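Cysteine synthase (PDB 6AHI) catalyses pyridoxal 5'-phosphate-dependent formation of L-cysteine from O-acetyl-L-serine and hydrogen sulfide, and acts as an O-acetylserine-dependent cystathionine beta-synthase. Local coordinates at residues Gln51-Glu56 against Tyr142-Phe147; Thr67-Pro72 against Ile79-Val84; Arg190-Lys193 against Ala198-Leu201. All coordinates share one frame; numbering follows the deposited sequence.

Contact 1: Gln51-Glu56 against Tyr142-Phe147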
loop_
_atom_site.group_PDB
_atom_site.type_symbol
_atom_site.label_atom_id
_atom_site.label_comp_id
_atom_site.label_asym_id
_atom_site.label_seq_id
_atom_site.Cartn_x
_atom_site.Cartn_y
_atom_site.Cartn_z
ATOM N N GLN A 51 12.701 -3.511 -11.560
ATOM C CA GLN A 51 12.150 -3.841 -12.839
ATOM C C GLN A 51 13.175 -3.563 -13.929
ATOM O O GLN A 51 13.318 -4.346 -14.847
ATOM C CB GLN A 51 10.903 -3.012 -13.105
ATOM C CG GLN A 51 10.270 -3.339 -14.440
ATOM C CD GLN A 51 8.942 -2.644 -14.546
ATOM O OE1 GLN A 51 8.872 -1.425 -14.557
ATOM N NE2 GLN A 51 7.878 -3.430 -14.587
ATOM N N TYR A 52 13.886 -2.441 -13.795
ATOM C CA TYR A 52 14.880 -2.045 -14.766
ATOM C C TYR A 52 16.068 -3.016 -14.733
ATOM O O TYR A 52 16.503 -3.454 -15.798
ATOM C CB TYR A 52 15.296 -0.591 -14.549
ATOM C CG TYR A 52 16.272 -0.072 -15.575
ATOM C CD1 TYR A 52 15.835 0.419 -16.796
ATOM C CD2 TYR A 52 17.635 -0.088 -15.333
ATOM C CE1 TYR A 52 16.725 0.881 -17.745
ATOM C CE2 TYR A 52 18.545 0.382 -16.267
ATOM C CZ TYR A 52 18.081 0.878 -17.473
ATOM O OH TYR A 52 18.960 1.344 -18.398
ATOM N N LEU A 53 16.594 -3.339 -13.541
ATOM C CA LEU A 53 17.818 -4.154 -13.412
ATOM C C LEU A 53 17.605 -5.544 -14.035
ATOM O O LEU A 53 18.459 -6.042 -14.766
ATOM C CB LEU A 53 18.204 -4.271 -11.929
ATOM C CG LEU A 53 18.857 -3.044 -11.292
ATOM C CD1 LEU A 53 19.113 -3.271 -9.806
ATOM C CD2 LEU A 53 20.159 -2.732 -11.995
ATOM N N ILE A 54 16.452 -6.159 -13.747
ATOM C CA ILE A 54 16.113 -7.478 -14.250
ATOM C C ILE A 54 15.867 -7.432 -15.766
ATOM O O ILE A 54 16.453 -8.263 -16.508
ATOM C CB ILE A 54 14.967 -8.098 -13.417
ATOM C CG1 ILE A 54 15.560 -8.526 -12.069
ATOM C CG2 ILE A 54 14.274 -9.247 -14.148
ATOM C CD1 ILE A 54 14.575 -8.829 -10.991
ATOM N N GLY A 55 15.079 -6.449 -16.222
ATOM C CA GLY A 55 14.786 -6.241 -17.649
ATOM C C GLY A 55 16.053 -6.093 -18.484
ATOM O O GLY A 55 16.225 -6.764 -19.494
ATOM N N GLU A 56 16.960 -5.213 -18.047
ATOM C CA GLU A 56 18.195 -4.939 -18.782
ATOM C C GLU A 56 19.165 -6.111 -18.656
ATOM O O GLU A 56 19.889 -6.381 -19.592
ATOM C CB GLU A 56 18.855 -3.644 -18.309
ATOM C CG GLU A 56 18.028 -2.417 -18.643
ATOM C CD GLU A 56 17.577 -2.290 -20.098
ATOM O OE1 GLU A 56 18.458 -2.218 -20.993
ATOM O OE2 GLU A 56 16.339 -2.252 -20.335
ATOM N N TYR A 142 24.276 -12.950 -10.088
ATOM C CA TYR A 142 24.298 -11.578 -10.519
ATOM C C TYR A 142 24.178 -10.693 -9.281
ATOM O O TYR A 142 23.274 -10.861 -8.486
ATOM C CB TYR A 142 23.233 -11.320 -11.577
ATOM C CG TYR A 142 23.082 -9.860 -11.891
ATOM C CD1 TYR A 142 24.069 -9.167 -12.570
ATOM C CD2 TYR A 142 21.974 -9.160 -11.459
ATOM C CE1 TYR A 142 23.927 -7.820 -12.865
ATOM C CE2 TYR A 142 21.813 -7.815 -11.747
ATOM C CZ TYR A 142 22.806 -7.138 -12.433
ATOM O OH TYR A 142 22.652 -5.813 -12.693
ATOM N N LEU A 143 25.152 -9.793 -9.133
ATOM C CA LEU A 143 25.330 -8.961 -7.945
ATOM C C LEU A 143 25.266 -7.507 -8.407
ATOM O O LEU A 143 26.273 -6.939 -8.839
ATOM C CB LEU A 143 26.663 -9.326 -7.275
ATOM C CG LEU A 143 26.982 -8.677 -5.920
ATOM C CD1 LEU A 143 25.883 -8.892 -4.884
ATOM C CD2 LEU A 143 28.312 -9.199 -5.376
ATOM N N PRO A 144 24.073 -6.872 -8.382
ATOM C CA PRO A 144 23.925 -5.518 -8.907
ATOM C C PRO A 144 24.876 -4.512 -8.243
ATOM O O PRO A 144 25.430 -3.666 -8.938
ATOM C CB PRO A 144 22.470 -5.129 -8.599
ATOM C CG PRO A 144 21.755 -6.441 -8.368
ATOM C CD PRO A 144 22.803 -7.423 -7.883
ATOM N N LEU A 145 25.047 -4.616 -6.919
ATOM C CA LEU A 145 25.710 -3.580 -6.096
ATOM C C LEU A 145 25.197 -2.206 -6.515
ATOM O O LEU A 145 25.903 -1.450 -7.182
ATOM C CB LEU A 145 27.230 -3.691 -6.227
ATOM C CG LEU A 145 27.801 -4.939 -5.558
ATOM C CD1 LEU A 145 29.295 -5.100 -5.851
ATOM C CD2 LEU A 145 27.552 -4.912 -4.051
ATOM N N GLN A 146 23.942 -1.952 -6.137
ATOM C CA GLN A 146 23.224 -0.746 -6.488
ATOM C C GLN A 146 24.052 0.496 -6.114
ATOM O O GLN A 146 24.001 1.501 -6.808
ATOM C CB GLN A 146 21.846 -0.721 -5.801
ATOM C CG GLN A 146 21.912 -0.481 -4.292
ATOM C CD GLN A 146 20.639 -0.848 -3.571
ATOM O OE1 GLN A 146 19.591 -0.235 -3.798
ATOM N NE2 GLN A 146 20.715 -1.846 -2.688
ATOM N N PHE A 147 24.816 0.411 -5.018
ATOM C CA PHE A 147 25.511 1.573 -4.449
ATOM C C PHE A 147 26.668 2.037 -5.346
ATOM O O PHE A 147 27.138 3.156 -5.187
ATOM C CB PHE A 147 25.968 1.285 -3.020
ATOM C CG PHE A 147 24.814 1.005 -2.099
ATOM C CD1 PHE A 147 23.951 2.025 -1.708
ATOM C CD2 PHE A 147 24.537 -0.297 -1.705
ATOM C CE1 PHE A 147 22.856 1.748 -0.900
ATOM C CE2 PHE A 147 23.449 -0.571 -0.887
ATOM C CZ PHE A 147 22.610 0.452 -0.489
#
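L53 sends its two methyl branches to different partners across the contact: CD1 lies 4.0 Å from CB of P144, and CD2 lies 4.0 Å from the hydroxyl OH of Y142. The leucine crosses both side chains at roughly a right angle and lies alongside neither; each branch serves one partner. Its CG stands beside the backbone N and anti to the carbonyl carbon (chi1 -76°), which carries the fork outward from the helix toward the loop. On the far side, Y142 and P144 form one composite surface. With CG of Y142 anti to its backbone N (chi1 171°), the ring extends toward the helix, while N of P144 sits 4.1 Å above one face of that ring, displaced toward the rim. No hydrogen bond crosses between 51-56 and 142-147; nearly all of the 122 Å² of summed buried surface comes from L53, Y142 and P144, with the CA atoms of L53 and P144 7.7 Å apart. Beyond the proline, Q146 OE1 is hydrogen-bonded to T77 OG1, beside N76, a probable cofactor-binding residue. Strand 141-142 is one of the two outermost strands, within this chain, of the four-stranded parallel sheet, and Y142 pairs through its backbone with T68 and I70; helix 48-60 meets the last residue of this strand and the loop that follows, and D151 at the start of helix 151-158 also touches L53.

Contact 2: Thr67-Pro72 against Ile79-Val84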
loop_
_atom_site.group_PDB
_atom_site.type_symbol
_atom_site.label_atom_id
_atom_site.label_comp_id
_atom_site.label_asym_id
_atom_site.label_seq_id
_atom_site.Cartn_x
_atom_site.Cartn_y
_atom_site.Cartn_z
ATOM N N THR A 67 19.901 -17.816 -13.414
ATOM C CA THR A 67 20.692 -16.868 -12.632
ATOM C C THR A 67 20.072 -16.736 -11.233
ATOM O O THR A 67 18.834 -16.680 -11.095
ATOM C CB THR A 67 20.693 -15.497 -13.314
ATOM O OG1 THR A 67 21.333 -15.639 -14.577
ATOM C CG2 THR A 67 21.396 -14.425 -12.511
ATOM N N THR A 68 20.927 -16.655 -10.207
ATOM C CA THR A 68 20.507 -16.244 -8.871
ATOM C C THR A 68 20.906 -14.780 -8.653
ATOM O O THR A 68 22.096 -14.435 -8.813
ATOM C CB THR A 68 21.146 -17.077 -7.757
ATOM O OG1 THR A 68 20.737 -18.433 -7.876
ATOM C CG2 THR A 68 20.750 -16.593 -6.381
ATOM N N ILE A 69 19.931 -13.952 -8.260
ATOM C CA ILE A 69 20.186 -12.552 -7.903
ATOM C C ILE A 69 20.626 -12.490 -6.441
ATOM O O ILE A 69 19.901 -13.001 -5.580
ATOM C CB ILE A 69 18.938 -11.664 -8.072
ATOM C CG1 ILE A 69 18.272 -11.806 -9.444
ATOM C CG2 ILE A 69 19.305 -10.218 -7.756
ATOM C CD1 ILE A 69 19.237 -11.676 -10.593
ATOM N N ILE A 70 21.764 -11.827 -6.184
ATOM C CA ILE A 70 22.264 -11.548 -4.838
ATOM C C ILE A 70 22.418 -10.030 -4.668
ATOM O O ILE A 70 23.033 -9.400 -5.496
ATOM C CB ILE A 70 23.613 -12.251 -4.616
ATOM C CG1 ILE A 70 23.596 -13.712 -5.087
ATOM C CG2 ILE A 70 24.053 -12.124 -3.165
ATOM C CD1 ILE A 70 24.884 -14.441 -4.865
ATOM N N GLU A 71 21.913 -9.463 -3.567
ATOM C CA GLU A 71 22.074 -8.031 -3.287
ATOM C C GLU A 71 22.122 -7.783 -1.781
ATOM O O GLU A 71 21.294 -8.306 -1.043
ATOM C CB GLU A 71 20.950 -7.236 -3.955
ATOM C CG GLU A 71 21.097 -5.727 -3.872
ATOM C CD GLU A 71 22.316 -5.097 -4.537
ATOM O OE1 GLU A 71 23.279 -5.846 -4.899
ATOM O OE2 GLU A 71 22.312 -3.839 -4.683
ATOM N N PRO A 72 23.081 -6.967 -1.264
ATOM C CA PRO A 72 22.971 -6.411 0.087
ATOM C C PRO A 72 21.948 -5.264 0.089
ATOM O O PRO A 72 21.937 -4.459 -0.832
ATOM C CB PRO A 72 24.395 -5.906 0.366
ATOM C CG PRO A 72 24.863 -5.461 -1.003
ATOM C CD PRO A 72 24.305 -6.514 -1.947
ATOM N N ILE A 79 12.817 -6.005 -1.607
ATOM C CA ILE A 79 11.404 -6.216 -1.889
ATOM C C ILE A 79 11.178 -6.110 -3.397
ATOM O O ILE A 79 10.504 -6.962 -3.999
ATOM C CB ILE A 79 10.546 -5.240 -1.075
ATOM C CG1 ILE A 79 10.660 -5.533 0.420
ATOM C CG2 ILE A 79 9.100 -5.263 -1.544
ATOM C CD1 ILE A 79 10.046 -4.469 1.291
ATOM N N ALA A 80 11.730 -5.047 -4.003
ATOM C CA ALA A 80 11.530 -4.754 -5.410
ATOM C C ALA A 80 12.072 -5.890 -6.275
ATOM O O ALA A 80 11.390 -6.350 -7.204
ATOM C CB ALA A 80 12.198 -3.454 -5.755
ATOM N N LEU A 81 13.283 -6.361 -5.948
ATOM C CA LEU A 81 13.898 -7.409 -6.756
ATOM C C LEU A 81 13.121 -8.718 -6.610
ATOM O O LEU A 81 12.926 -9.414 -7.614
ATOM C CB LEU A 81 15.370 -7.557 -6.393
ATOM C CG LEU A 81 16.250 -6.447 -6.952
ATOM C CD1 LEU A 81 17.637 -6.509 -6.331
ATOM C CD2 LEU A 81 16.336 -6.535 -8.468
ATOM N N ALA A 82 12.684 -9.035 -5.385
ATOM C CA ALA A 82 11.949 -10.261 -5.133
ATOM C C ALA A 82 10.619 -10.234 -5.906
ATOM O O ALA A 82 10.242 -11.224 -6.521
ATOM C CB ALA A 82 11.719 -10.451 -3.655
ATOM N N LEU A 83 9.954 -9.078 -5.891
ATOM C CA LEU A 83 8.642 -8.925 -6.563
ATOM C C LEU A 83 8.782 -9.151 -8.074
ATOM O O LEU A 83 8.027 -9.940 -8.666
ATOM C CB LEU A 83 8.090 -7.540 -6.226
ATOM C CG LEU A 83 6.730 -7.209 -6.833
ATOM C CD1 LEU A 83 5.707 -8.234 -6.449
ATOM C CD2 LEU A 83 6.270 -5.848 -6.357
ATOM N N VAL A 84 9.816 -8.552 -8.674
ATOM C CA VAL A 84 10.022 -8.603 -10.108
ATOM C C VAL A 84 10.523 -10.003 -10.500
ATOM O O VAL A 84 10.184 -10.493 -11.545
ATOM C CB VAL A 84 10.979 -7.486 -10.567
ATOM C CG1 VAL A 84 11.364 -7.617 -12.033
ATOM C CG2 VAL A 84 10.394 -6.108 -10.298
#
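L81 reaches from its helix across two side chains of the strand with one methyl, CD1, which is 4.1 Å from CB of E71 and 4.3 Å from CG2 of I69. These strand residues are two apart, so both point at the helix, whereas I70 between them turns to the other face of the sheet and packs on L134 of helix 123-137. The CA atoms of I69 and L81 are 8.2 Å apart, a spacing bridged by side chains without any hydrogen bond between the segments. Strand 68-72, helix 76-85 and strand 91-97 make a beta-alpha-beta crossover, with the two strands parallel neighbours in the sheet. F94 of the returning strand touches L81 and E71, extending the apolar layer beneath the helix. Helix 76-85 opens at N76, probably a cofactor-binding residue, which places its start beyond the C-terminal end of the strand, beside the probable cofactor site. E71 contributes only its aliphatic base here: the chain bends at chi2 (62°) and takes the carboxylate away from the helix, where OE2 accepts a hydrogen bond from N of Q146 and OE1 one from N of L145. Each oxygen of this buried acid thus has a backbone donor. At the helix's other side, L83 packs on G261 of the second subunit.

Contact 3: Arg190-Lys193 against Ala198-Leu201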
loop_
_atom_site.group_PDB
_atom_site.type_symbol
_atom_site.label_atom_id
_atom_site.label_comp_id
_atom_site.label_asym_id
_atom_site.label_seq_id
_atom_site.Cartn_x
_atom_site.Cartn_y
_atom_site.Cartn_z
ATOM N N ARG A 190 19.402 13.999 -14.006
ATOM C CA ARG A 190 20.059 14.001 -15.335
ATOM C C ARG A 190 19.006 14.205 -16.415
ATOM O O ARG A 190 19.199 15.019 -17.279
ATOM C CB ARG A 190 20.758 12.666 -15.588
ATOM C CG ARG A 190 21.436 12.575 -16.946
ATOM C CD ARG A 190 22.183 11.284 -17.214
ATOM N NE ARG A 190 22.401 10.486 -16.019
ATOM C CZ ARG A 190 22.903 10.935 -14.870
ATOM N NH2 ARG A 190 22.648 10.331 -13.731
ATOM N N TYR A 191 17.930 13.449 -16.339
ATOM C CA TYR A 191 16.841 13.539 -17.337
ATOM C C TYR A 191 16.153 14.914 -17.319
ATOM O O TYR A 191 15.907 15.487 -18.378
ATOM C CB TYR A 191 15.781 12.466 -17.108
ATOM C CG TYR A 191 14.732 12.432 -18.193
ATOM C CD1 TYR A 191 14.926 11.721 -19.370
ATOM C CD2 TYR A 191 13.571 13.158 -18.062
ATOM C CE1 TYR A 191 13.972 11.708 -20.371
ATOM C CE2 TYR A 191 12.605 13.163 -19.052
ATOM C CZ TYR A 191 12.791 12.413 -20.192
ATOM O OH TYR A 191 11.824 12.398 -21.152
ATOM N N LEU A 192 15.849 15.428 -16.129
ATOM C CA LEU A 192 15.194 16.742 -15.976
ATOM C C LEU A 192 16.098 17.869 -16.496
ATOM O O LEU A 192 15.623 18.799 -17.172
ATOM C CB LEU A 192 14.821 16.963 -14.514
ATOM C CG LEU A 192 13.730 16.045 -13.956
ATOM C CD1 LEU A 192 13.497 16.318 -12.497
ATOM C CD2 LEU A 192 12.404 16.189 -14.689
ATOM N N LYS A 193 17.408 17.777 -16.194
ATOM C CA LYS A 193 18.349 18.791 -16.630
ATOM C C LYS A 193 18.430 18.852 -18.146
ATOM O O LYS A 193 18.652 19.913 -18.688
ATOM C CB LYS A 193 19.752 18.513 -16.078
ATOM C CG LYS A 193 20.044 19.264 -14.797
ATOM C CD LYS A 193 20.304 20.741 -15.037
ATOM C CE LYS A 193 20.625 21.480 -13.758
ATOM N NZ LYS A 193 20.559 22.955 -13.942
ATOM N N ALA A 198 17.316 25.022 -16.885
ATOM C CA ALA A 198 17.303 25.971 -15.770
ATOM C C ALA A 198 16.932 25.330 -14.420
ATOM O O ALA A 198 16.893 26.032 -13.442
ATOM C CB ALA A 198 16.323 27.083 -16.087
ATOM N N ILE A 199 16.573 24.045 -14.371
ATOM C CA ILE A 199 16.028 23.498 -13.111
ATOM C C ILE A 199 17.120 23.489 -12.024
ATOM O O ILE A 199 18.288 23.229 -12.282
ATOM C CB ILE A 199 15.420 22.108 -13.328
ATOM C CG1 ILE A 199 14.480 21.698 -12.193
ATOM C CG2 ILE A 199 16.521 21.086 -13.573
ATOM C CD1 ILE A 199 13.771 20.386 -12.452
ATOM N N ARG A 200 16.705 23.779 -10.799
ATOM C CA ARG A 200 17.556 23.684 -9.613
ATOM C C ARG A 200 17.492 22.240 -9.090
ATOM O O ARG A 200 16.474 21.574 -9.151
ATOM C CB ARG A 200 17.109 24.696 -8.537
ATOM C CG ARG A 200 17.451 26.145 -8.859
ATOM C CD ARG A 200 16.779 27.147 -7.939
ATOM N NE ARG A 200 16.927 26.814 -6.523
ATOM C CZ ARG A 200 17.988 27.076 -5.754
ATOM N NH1 ARG A 200 19.072 27.642 -6.262
ATOM N NH2 ARG A 200 17.963 26.735 -4.470
ATOM N N LEU A 201 18.613 21.764 -8.563
ATOM C CA LEU A 201 18.723 20.420 -8.019
ATOM C C LEU A 201 19.169 20.496 -6.551
ATOM O O LEU A 201 20.263 21.008 -6.279
ATOM C CB LEU A 201 19.782 19.640 -8.800
ATOM C CG LEU A 201 19.539 19.452 -10.295
ATOM C CD1 LEU A 201 20.673 18.644 -10.896
ATOM C CD2 LEU A 201 18.211 18.756 -10.546
#
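Segments 190-193 and 198-201 come nearest at K193 and I199, the latter just ahead of strand 200-206, with their CA atoms 6.3 Å apart; only four residues separate the segments, and I199 is already extended where K193 is still helical. K193 spans the gap. Its chain bends at chi2 (-75°) and then runs nearly straight to NZ, which donates to O of I199 at 2.8 Å. The C=O...NZ angle is 156° and NZ lies in the carbonyl plane; a second hydrogen bond, to O of P197, means that two main-chain carbonyls of the turn hold the ammonium group. This is the second half of a beta-alpha-beta unit, strand 174-178 to helix 183-195 to strand 200-206, whose helix starts within the glycine-rich segment G180-T184 that probably binds the cofactor. The lysine's methylenes serve as apolar surface: CG is 4.0 Å from CD1 of L201, and CD is 4.1 Å from CG2 of I199. The other branch of I199 goes to L192: with CG1 anti to the backbone N (chi1 -162°), CD1 of I199 comes within 4.1 Å of CD1 of L192. F175 of the adjacent parallel strand touches L192, I199 and L201 alike, while R200, pointing away from the helix, forms a salt bridge with E278.

Overall arrangement
Contacts 1 and 2 belong to one cluster around the four-stranded parallel sheet, their centres about 8 Å apart. Strand 68-72, part of contact 2, pairs with strand 141-142, where segment 142-147 of contact 1 begins; along the chain, contact 2 is nested within the loop closed by contact 1. Contact 3 follows in series and belongs to the six-stranded mixed sheet, its centre about 25 Å from that of contact 1 and about 30 Å from that of contact 2. Contacts 2 and 3 lie on opposite sides of the chain's centre. Each holds a helix to a parallel strand, and each helix begins near residues that probably bind pyridoxal phosphate, consistent with a cofactor site contributed to by both sheet regions.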